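Long-range contact in beta-agarase B (Zobellia galactanivorans, PDB 4ATF), which hydrolyses the beta-1,4-linkages of agarose at random with retention of anomeric configuration, as a family GH16 glycoside hydrolase: residues N26-E39 / G295-K307. The protein carries 1 engineered substitution. Residues are numbered along the deposited sequence; the frame is centred on the assembly and turned at random.
Sequences NMKWEFQEISDNFE and GVDWIRIYKPVEK. With NA (sodium ion), chain I.
A sodium ion clamps N37 to D297: N37 O and D297 O each bind the sodium at 2.3 Å, and D297 OD1 joins them. E39 OE2, a water and G81 O complete the site, while D297 OD2 forms a salt bridge with R116. F38 turns its ring edge to D297 O. Next to the metal, D36 and I299 exchange two backbone bonds; then the type I turn Q32-S35 shifts the register by two. There S35 OG takes the place of a backbone carbonyl, accepting from I301 N (2.9 Å) and donating in the carbonyl plane to Q32 O. Beyond it, strand 27-31 pairs antiparallel with 295-306, the final strand of the GH16 beta-sandwich. F31, its CG anti to N (chi1 178°), points its ring edge at the face of Y302 in an offset edge-to-face pair, centroids 5.7 Å apart; W29 CZ3 reaches P304 CD at 3.6 Å. Q32, bent at chi2 (-58°), lays its CD 3.6 Å from K303 CG. Its NE2 grips both E30 O (2.9 Å) and E30 OE1. A leucine in place of this glutamine would probably leave the E30 carboxylate without its amide partner and free to swing away. On the face shared by K28, E30 and K303, V305 packs beside K28 and E30.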
loop_
_atom_site.group_PDB
_atom_site.type_symbol
_atom_site.label_atom_id
_atom_site.label_comp_id
_atom_site.label_asym_id
_atom_site.label_seq_id
_atom_site.Cartn_x
_atom_site.Cartn_y
_atom_site.Cartn_z
ATOM N N ASN A 26 -7.640 -1.819 -30.141
ATOM C CA ASN A 26 -8.201 -3.189 -30.246
ATOM C C ASN A 26 -7.913 -4.072 -29.030
ATOM O O ASN A 26 -7.822 -5.295 -29.151
ATOM C CB ASN A 26 -7.820 -3.932 -31.581
ATOM C CG ASN A 26 -8.847 -5.028 -31.953
ATOM O OD1 ASN A 26 -8.487 -6.187 -32.134
ATOM N ND2 ASN A 26 -10.125 -4.659 -32.043
ATOM N N MET A 27 -7.833 -3.454 -27.843
ATOM C CA MET A 27 -7.652 -4.223 -26.600
ATOM C C MET A 27 -8.810 -4.059 -25.638
ATOM O O MET A 27 -9.545 -3.071 -25.733
ATOM C CB MET A 27 -6.351 -3.824 -25.906
ATOM C CG MET A 27 -5.091 -3.836 -26.851
ATOM S SD MET A 27 -4.513 -5.495 -27.072
ATOM C CE MET A 27 -3.608 -5.662 -25.541
ATOM N N LYS A 28 -8.954 -5.006 -24.715
ATOM C CA LYS A 28 -9.961 -4.918 -23.668
ATOM C C LYS A 28 -9.325 -5.315 -22.338
ATOM O O LYS A 28 -8.247 -5.955 -22.319
ATOM C CB LYS A 28 -11.207 -5.765 -24.008
ATOM C CG LYS A 28 -10.962 -7.276 -23.942
ATOM C CD LYS A 28 -12.185 -8.160 -24.408
ATOM C CE LYS A 28 -11.723 -9.632 -24.524
ATOM N NZ LYS A 28 -12.835 -10.574 -24.704
ATOM N N TRP A 29 -9.971 -4.958 -21.238
ATOM C CA TRP A 29 -9.480 -5.375 -19.894
ATOM C C TRP A 29 -10.109 -6.722 -19.500
ATOM O O TRP A 29 -11.379 -6.884 -19.488
ATOM C CB TRP A 29 -9.807 -4.314 -18.818
ATOM C CG TRP A 29 -9.079 -3.049 -19.009
ATOM C CD1 TRP A 29 -9.544 -1.855 -19.589
ATOM C CD2 TRP A 29 -7.690 -2.858 -18.765
ATOM N NE1 TRP A 29 -8.524 -0.912 -19.591
ATOM C CE2 TRP A 29 -7.373 -1.510 -19.114
ATOM C CE3 TRP A 29 -6.681 -3.698 -18.225
ATOM C CZ2 TRP A 29 -6.069 -0.973 -18.960
ATOM C CZ3 TRP A 29 -5.394 -3.178 -18.045
ATOM C CH2 TRP A 29 -5.105 -1.794 -18.404
ATOM N N GLU A 30 -9.236 -7.673 -19.152
ATOM C CA GLU A 30 -9.664 -9.038 -18.770
ATOM C C GLU A 30 -9.513 -9.220 -17.263
ATOM O O GLU A 30 -8.402 -9.098 -16.720
ATOM C CB GLU A 30 -8.810 -10.081 -19.494
ATOM C CG GLU A 30 -9.229 -11.592 -19.192
ATOM C CD GLU A 30 -8.137 -12.543 -19.697
ATOM O OE1 GLU A 30 -7.086 -12.789 -19.006
ATOM O OE2 GLU A 30 -8.301 -12.944 -20.847
ATOM N N PHE A 31 -10.631 -9.514 -16.604
ATOM C CA PHE A 31 -10.699 -9.716 -15.134
ATOM C C PHE A 31 -9.889 -10.967 -14.748
ATOM O O PHE A 31 -10.046 -12.045 -15.371
ATOM C CB PHE A 31 -12.171 -9.876 -14.770
ATOM C CG PHE A 31 -12.423 -10.154 -13.290
ATOM C CD1 PHE A 31 -12.418 -9.121 -12.341
ATOM C CD2 PHE A 31 -12.670 -11.455 -12.860
ATOM C CE1 PHE A 31 -12.637 -9.367 -10.970
ATOM C CE2 PHE A 31 -12.896 -11.725 -11.417
ATOM C CZ PHE A 31 -12.892 -10.662 -10.525
ATOM N N GLN A 32 -9.042 -10.816 -13.745
ATOM C CA GLN A 32 -8.182 -11.863 -13.221
ATOM C C GLN A 32 -8.840 -12.471 -12.012
ATOM O O GLN A 32 -9.345 -11.772 -11.132
ATOM C CB GLN A 32 -6.763 -11.317 -12.875
ATOM C CG GLN A 32 -6.034 -10.670 -14.103
ATOM C CD GLN A 32 -5.868 -11.631 -15.277
ATOM O OE1 GLN A 32 -5.103 -12.545 -15.204
ATOM N NE2 GLN A 32 -6.558 -11.365 -16.396
ATOM N N GLU A 33 -8.842 -13.801 -11.978
ATOM C CA GLU A 33 -9.548 -14.556 -10.933
ATOM C C GLU A 33 -8.833 -14.466 -9.593
ATOM O O GLU A 33 -9.416 -14.759 -8.561
ATOM C CB GLU A 33 -9.773 -16.009 -11.364
ATOM C CG GLU A 33 -10.833 -16.187 -12.499
ATOM C CD GLU A 33 -12.243 -15.777 -12.095
ATOM O OE1 GLU A 33 -12.588 -15.814 -10.892
ATOM O OE2 GLU A 33 -13.010 -15.384 -12.999
ATOM N N ILE A 34 -7.608 -13.978 -9.578
ATOM C CA ILE A 34 -6.989 -13.640 -8.271
ATOM C C ILE A 34 -7.565 -12.395 -7.537
ATOM O O ILE A 34 -7.261 -12.160 -6.351
ATOM C CB ILE A 34 -5.475 -13.548 -8.401
ATOM C CG1 ILE A 34 -5.105 -12.465 -9.444
ATOM C CG2 ILE A 34 -4.901 -15.005 -8.765
ATOM C CD1 ILE A 34 -3.616 -12.027 -9.368
ATOM N N SER A 35 -8.437 -11.639 -8.200
ATOM C CA SER A 35 -9.159 -10.540 -7.551
ATOM C C SER A 35 -9.954 -11.119 -6.376
ATOM O O SER A 35 -10.307 -12.306 -6.386
ATOM C CB SER A 35 -10.149 -9.927 -8.552
ATOM O OG SER A 35 -9.443 -9.397 -9.689
ATOM N N ASP A 36 -10.314 -10.305 -5.409
ATOM C CA ASP A 36 -11.090 -10.833 -4.300
ATOM C C ASP A 36 -12.067 -9.728 -3.819
ATOM O O ASP A 36 -11.655 -8.578 -3.605
ATOM C CB ASP A 36 -10.136 -11.262 -3.142
ATOM C CG ASP A 36 -10.819 -12.191 -2.086
ATOM O OD1 ASP A 36 -12.074 -12.326 -2.042
ATOM O OD2 ASP A 36 -10.075 -12.775 -1.268
ATOM N N ASN A 37 -13.339 -10.092 -3.676
ATOM C CA ASN A 37 -14.339 -9.171 -3.081
ATOM C C ASN A 37 -14.704 -9.490 -1.630
ATOM O O ASN A 37 -15.617 -8.850 -1.048
ATOM C CB ASN A 37 -15.583 -8.958 -3.963
ATOM C CG ASN A 37 -16.442 -10.195 -4.086
ATOM O OD1 ASN A 37 -15.987 -11.296 -3.871
ATOM N ND2 ASN A 37 -17.710 -10.003 -4.441
ATOM N N PHE A 38 -13.965 -10.434 -1.012
ATOM C CA PHE A 38 -14.028 -10.658 0.452
ATOM C C PHE A 38 -15.466 -10.886 0.944
ATOM O O PHE A 38 -15.861 -10.325 2.009
ATOM C CB PHE A 38 -13.354 -9.467 1.222
ATOM C CG PHE A 38 -11.898 -9.278 0.852
ATOM C CD1 PHE A 38 -10.957 -10.307 1.105
ATOM C CD2 PHE A 38 -11.461 -8.112 0.180
ATOM C CE1 PHE A 38 -9.643 -10.141 0.749
ATOM C CE2 PHE A 38 -10.165 -7.950 -0.159
ATOM C CZ PHE A 38 -9.248 -8.947 0.105
ATOM N N GLU A 39 -16.239 -11.717 0.221
ATOM C CA GLU A 39 -17.624 -11.951 0.629
ATOM C C GLU A 39 -17.789 -13.187 1.559
ATOM O O GLU A 39 -18.882 -13.470 2.017
ATOM C CB GLU A 39 -18.635 -11.862 -0.540
ATOM C CG GLU A 39 -18.699 -10.452 -1.176
ATOM C CD GLU A 39 -19.442 -9.375 -0.328
ATOM O OE1 GLU A 39 -20.398 -9.719 0.391
ATOM O OE2 GLU A 39 -19.066 -8.171 -0.376
ATOM N N GLY A 295 -10.393 -1.200 6.460
ATOM C CA GLY A 295 -11.365 -2.081 5.765
ATOM C C GLY A 295 -11.138 -1.989 4.272
ATOM O O GLY A 295 -10.932 -0.872 3.733
ATOM N N VAL A 296 -11.131 -3.147 3.620
ATOM C CA VAL A 296 -10.981 -3.219 2.165
ATOM C C VAL A 296 -12.199 -3.968 1.655
ATOM O O VAL A 296 -12.398 -5.120 2.000
ATOM C CB VAL A 296 -9.653 -3.926 1.711
ATOM C CG1 VAL A 296 -9.611 -4.117 0.186
ATOM C CG2 VAL A 296 -8.463 -3.099 2.147
ATOM N N ASP A 297 -13.054 -3.300 0.882
ATOM C CA ASP A 297 -14.262 -3.936 0.329
ATOM C C ASP A 297 -13.857 -4.932 -0.785
ATOM O O ASP A 297 -14.371 -6.061 -0.843
ATOM C CB ASP A 297 -15.209 -2.829 -0.208
ATOM C CG ASP A 297 -16.555 -3.368 -0.712
ATOM O OD1 ASP A 297 -16.871 -4.549 -0.470
ATOM O OD2 ASP A 297 -17.305 -2.598 -1.368
ATOM N N TRP A 298 -12.925 -4.531 -1.648
ATOM C CA TRP A 298 -12.438 -5.444 -2.714
ATOM C C TRP A 298 -11.152 -4.960 -3.344
ATOM O O TRP A 298 -10.747 -3.795 -3.179
ATOM C CB TRP A 298 -13.520 -5.708 -3.815
ATOM C CG TRP A 298 -14.329 -4.469 -4.361
ATOM C CD1 TRP A 298 -15.682 -4.146 -4.124
ATOM C CD2 TRP A 298 -13.845 -3.480 -5.295
ATOM N NE1 TRP A 298 -16.036 -3.000 -4.879
ATOM C CE2 TRP A 298 -14.934 -2.581 -5.587
ATOM C CE3 TRP A 298 -12.596 -3.256 -5.900
ATOM C CZ2 TRP A 298 -14.790 -1.485 -6.478
ATOM C CZ3 TRP A 298 -12.445 -2.156 -6.763
ATOM C CH2 TRP A 298 -13.549 -1.286 -7.044
ATOM N N ILE A 299 -10.499 -5.867 -4.051
ATOM C CA ILE A 299 -9.330 -5.560 -4.819
ATOM C C ILE A 299 -9.479 -6.296 -6.152
ATOM O O ILE A 299 -9.737 -7.529 -6.179
ATOM C CB ILE A 299 -8.004 -5.865 -4.062
ATOM C CG1 ILE A 299 -6.777 -5.388 -4.930
ATOM C CG2 ILE A 299 -7.939 -7.340 -3.651
ATOM C CD1 ILE A 299 -5.476 -5.339 -4.097
ATOM N N ARG A 300 -9.427 -5.536 -7.252
ATOM C CA ARG A 300 -9.709 -6.112 -8.552
ATOM C C ARG A 300 -8.475 -5.861 -9.422
ATOM O O ARG A 300 -7.796 -4.818 -9.298
ATOM C CB ARG A 300 -11.014 -5.529 -9.137
ATOM C CG ARG A 300 -10.956 -4.007 -9.536
ATOM C CD ARG A 300 -12.437 -3.562 -9.819
ATOM N NE ARG A 300 -12.437 -2.169 -10.316
ATOM C CZ ARG A 300 -12.994 -1.784 -11.480
ATOM N NH1 ARG A 300 -13.687 -2.641 -12.265
ATOM N NH2 ARG A 300 -12.935 -0.491 -11.846
ATOM N N ILE A 301 -8.188 -6.829 -10.279
ATOM C CA ILE A 301 -6.958 -6.899 -11.040
ATOM C C ILE A 301 -7.336 -7.255 -12.500
ATOM O O ILE A 301 -8.086 -8.213 -12.733
ATOM C CB ILE A 301 -6.048 -8.036 -10.490
ATOM C CG1 ILE A 301 -5.601 -7.710 -9.033
ATOM C CG2 ILE A 301 -4.883 -8.249 -11.451
ATOM C CD1 ILE A 301 -5.500 -8.956 -8.057
ATOM N N TYR A 302 -6.851 -6.468 -13.468
ATOM C CA TYR A 302 -7.185 -6.695 -14.890
ATOM C C TYR A 302 -5.918 -6.677 -15.736
ATOM O O TYR A 302 -4.959 -5.943 -15.433
ATOM C CB TYR A 302 -8.126 -5.594 -15.433
ATOM C CG TYR A 302 -9.477 -5.585 -14.812
ATOM C CD1 TYR A 302 -9.691 -5.012 -13.538
ATOM C CD2 TYR A 302 -10.561 -6.149 -15.487
ATOM C CE1 TYR A 302 -10.940 -5.024 -12.955
ATOM C CE2 TYR A 302 -11.860 -6.160 -14.900
ATOM C CZ TYR A 302 -12.019 -5.570 -13.648
ATOM O OH TYR A 302 -13.286 -5.566 -13.075
ATOM N N LYS A 303 -5.918 -7.473 -16.809
ATOM C CA LYS A 303 -4.801 -7.481 -17.791
ATOM C C LYS A 303 -5.363 -7.075 -19.143
ATOM O O LYS A 303 -6.494 -7.451 -19.473
ATOM C CB LYS A 303 -4.155 -8.916 -17.855
ATOM C CG LYS A 303 -3.442 -9.252 -16.426
ATOM C CD LYS A 303 -2.056 -9.938 -16.539
ATOM C CE LYS A 303 -1.134 -9.009 -17.105
ATOM N NZ LYS A 303 0.223 -9.030 -16.648
ATOM N N PRO A 304 -4.621 -6.276 -19.912
ATOM C CA PRO A 304 -5.117 -5.916 -21.271
ATOM C C PRO A 304 -4.902 -7.065 -22.255
ATOM O O PRO A 304 -3.764 -7.608 -22.314
ATOM C CB PRO A 304 -4.258 -4.721 -21.645
ATOM C CG PRO A 304 -2.962 -4.869 -20.829
ATOM C CD PRO A 304 -3.310 -5.687 -19.583
ATOM N N VAL A 305 -5.949 -7.451 -23.006
ATOM C CA VAL A 305 -5.858 -8.518 -24.021
ATOM C C VAL A 305 -6.451 -8.051 -25.358
ATOM O O VAL A 305 -7.256 -7.104 -25.401
ATOM C CB VAL A 305 -6.526 -9.832 -23.534
ATOM C CG1 VAL A 305 -5.987 -10.205 -22.091
ATOM C CG2 VAL A 305 -7.991 -9.647 -23.384
ATOM N N GLU A 306 -6.066 -8.719 -26.459
ATOM C CA GLU A 306 -6.631 -8.405 -27.756
ATOM C C GLU A 306 -8.125 -8.736 -27.762
ATOM O O GLU A 306 -8.567 -9.695 -27.146
ATOM C CB GLU A 306 -5.901 -9.223 -28.830
ATOM C CG GLU A 306 -5.863 -8.591 -30.181
ATOM C CD GLU A 306 -5.017 -9.395 -31.162
ATOM O OE1 GLU A 306 -4.143 -10.172 -30.715
ATOM O OE2 GLU A 306 -5.234 -9.258 -32.371
ATOM N N LYS A 307 -8.930 -7.930 -28.424
ATOM C CA LYS A 307 -10.312 -8.325 -28.700
ATOM C C LYS A 307 -10.422 -9.467 -29.750
ATOM O O LYS A 307 -9.470 -9.695 -30.501
ATOM C CB LYS A 307 -11.115 -7.115 -29.154
ATOM C CG LYS A 307 -11.322 -6.064 -28.061
ATOM C CD LYS A 307 -11.412 -4.670 -28.696
ATOM C CE LYS A 307 -12.123 -3.640 -27.826
ATOM N NZ LYS A 307 -13.578 -3.509 -28.191
HETATM NA NA NA I . -16.504 -6.886 -0.334
HETATM O O HOH W 1 -18.350 -6.950 -1.860
#